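Local coordinates for Mn transporter subunit (Synechocystis sp. PCC 6803, PDB 3UJP), which binds manganese as the solute-binding subunit of a transporter, probably delivering the ion to the membrane part of an ABC-type uptake system, at residues S135-L140 / A204-M209. Residues are numbered along the deposited sequence; the frame is centred on the assembly and turned at random.
Sequences SPRNAL and ARDYGM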
# COMPACT_ATOMS: atom_id res chain seq x y z
N SER A 135 -26.54 -9.86 1.57
CA SER A 135 -27.73 -9.13 1.95
C SER A 135 -27.30 -7.79 2.55
O SER A 135 -26.81 -7.76 3.68
CB SER A 135 -28.54 -9.96 2.95
OG SER A 135 -29.70 -9.27 3.43
N PRO A 136 -27.47 -6.68 1.78
CA PRO A 136 -27.04 -5.32 2.15
C PRO A 136 -27.57 -4.93 3.51
O PRO A 136 -26.81 -4.35 4.27
CB PRO A 136 -27.69 -4.44 1.10
CG PRO A 136 -27.85 -5.32 -0.08
CD PRO A 136 -28.15 -6.70 0.48
N ARG A 137 -28.82 -5.26 3.83
CA ARG A 137 -29.28 -5.13 5.21
C ARG A 137 -28.25 -5.76 6.15
O ARG A 137 -27.82 -5.14 7.13
CB ARG A 137 -30.69 -5.74 5.40
CG ARG A 137 -31.61 -5.57 4.16
CD ARG A 137 -33.06 -5.06 4.45
NE ARG A 137 -33.85 -4.93 3.21
CZ ARG A 137 -34.65 -3.91 2.90
NH1 ARG A 137 -35.30 -3.93 1.73
NH2 ARG A 137 -34.82 -2.88 3.72
N ASN A 138 -27.83 -6.99 5.83
CA ASN A 138 -26.81 -7.72 6.58
C ASN A 138 -25.41 -7.14 6.43
O ASN A 138 -24.60 -7.18 7.37
CB ASN A 138 -26.73 -9.17 6.09
CG ASN A 138 -27.87 -10.01 6.57
OD1 ASN A 138 -28.20 -11.02 5.95
ND2 ASN A 138 -28.49 -9.61 7.67
N ALA A 139 -25.11 -6.65 5.24
CA ALA A 139 -23.81 -6.06 5.02
C ALA A 139 -23.59 -4.96 6.06
O ALA A 139 -22.46 -4.64 6.41
CB ALA A 139 -23.71 -5.50 3.61
N LEU A 140 -24.68 -4.38 6.57
CA LEU A 140 -24.51 -3.24 7.45
C LEU A 140 -23.97 -3.68 8.80
O LEU A 140 -23.18 -2.97 9.44
CB LEU A 140 -25.80 -2.42 7.56
CG LEU A 140 -26.31 -1.69 6.29
CD1 LEU A 140 -27.53 -0.84 6.62
CD2 LEU A 140 -25.27 -0.83 5.62
N ALA A 204 -32.07 -13.48 -1.86
CA ALA A 204 -33.40 -13.84 -2.33
C ALA A 204 -34.45 -13.65 -1.25
O ALA A 204 -35.59 -13.33 -1.56
CB ALA A 204 -33.43 -15.26 -2.84
N ARG A 205 -34.10 -13.85 0.01
CA ARG A 205 -35.05 -13.51 1.07
C ARG A 205 -35.38 -12.01 1.02
O ARG A 205 -36.53 -11.60 1.18
CB ARG A 205 -34.52 -13.91 2.45
CG ARG A 205 -35.46 -13.57 3.57
CD ARG A 205 -34.81 -12.59 4.52
NE ARG A 205 -34.21 -13.26 5.66
CZ ARG A 205 -33.02 -12.95 6.18
NH1 ARG A 205 -32.27 -11.99 5.64
NH2 ARG A 205 -32.56 -13.62 7.23
N ASP A 206 -34.36 -11.19 0.76
CA ASP A 206 -34.47 -9.73 0.85
C ASP A 206 -35.35 -9.16 -0.24
O ASP A 206 -36.04 -8.19 -0.03
CB ASP A 206 -33.09 -9.08 0.76
CG ASP A 206 -32.43 -8.87 2.12
OD1 ASP A 206 -32.64 -9.70 3.04
OD2 ASP A 206 -31.68 -7.88 2.26
N TYR A 207 -35.29 -9.76 -1.42
CA TYR A 207 -35.99 -9.22 -2.57
C TYR A 207 -37.00 -10.21 -3.09
O TYR A 207 -37.34 -10.21 -4.28
CB TYR A 207 -35.00 -8.82 -3.64
CG TYR A 207 -33.96 -7.90 -3.06
CD1 TYR A 207 -34.33 -6.71 -2.43
CD2 TYR A 207 -32.61 -8.23 -3.08
CE1 TYR A 207 -33.39 -5.86 -1.86
CE2 TYR A 207 -31.65 -7.38 -2.52
CZ TYR A 207 -32.05 -6.20 -1.91
OH TYR A 207 -31.09 -5.37 -1.35
N GLY A 208 -37.48 -11.06 -2.18
CA GLY A 208 -38.56 -12.00 -2.45
C GLY A 208 -38.40 -12.82 -3.71
O GLY A 208 -39.25 -12.78 -4.60
N MET A 209 -37.30 -13.57 -3.79
CA MET A 209 -37.09 -14.50 -4.89
C MET A 209 -37.19 -15.95 -4.41
O MET A 209 -37.02 -16.25 -3.22
CB MET A 209 -35.74 -14.25 -5.56
CG MET A 209 -35.57 -12.85 -6.13
SD MET A 209 -34.26 -12.74 -7.37
CE MET A 209 -35.10 -13.34 -8.84
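The hydroxyl of Ser-135 donates a hydrogen bond to the carboxylate of Asp-206, with OG 2.7 Å from OD2 and approaching from above the carboxylate plane, 46° out of it. This OG stands anti to the backbone N (chi1 177°), which directs it at the carboxylate; although Ser-135 is at the N-cap position, its side chain makes no capping bond. Two arginines complete a salt-bridge network. Arg-205 NH1 meets OD1 of Asp-206 at 3.5 Å, a weak hydrogen bond within the ion pair. NE of Arg-137 lies 3.8 Å from OD2 of Asp-206, a long pair with the oxygen at the guanidinium edge. The Arg-137 guanidinium and Asp-206 carboxylate planes are 62° apart. With an alanine at Asp-206, Ser-135 OG is likely to lose its acceptor and Arg-205 its salt-bridge partner, leaving Arg-137 its weak pair with Asp-176. Across the contact, CG of Pro-136 packs 3.5 Å from OH of Tyr-207, whose ring face lies against CB of the preceding Asp-206. That hydroxyl is hydrogen-bonded to Asp-176. The contact joins the first turn of helix 136-153 to the C-terminal end of helix 201-206, about 14 Å from the manganese at the Ser-135 side chain. Helix 158-183, consistent with the long linking helix of this metal-binding family, packs against both segments through Asp-176, Leu-179 and Leu-183.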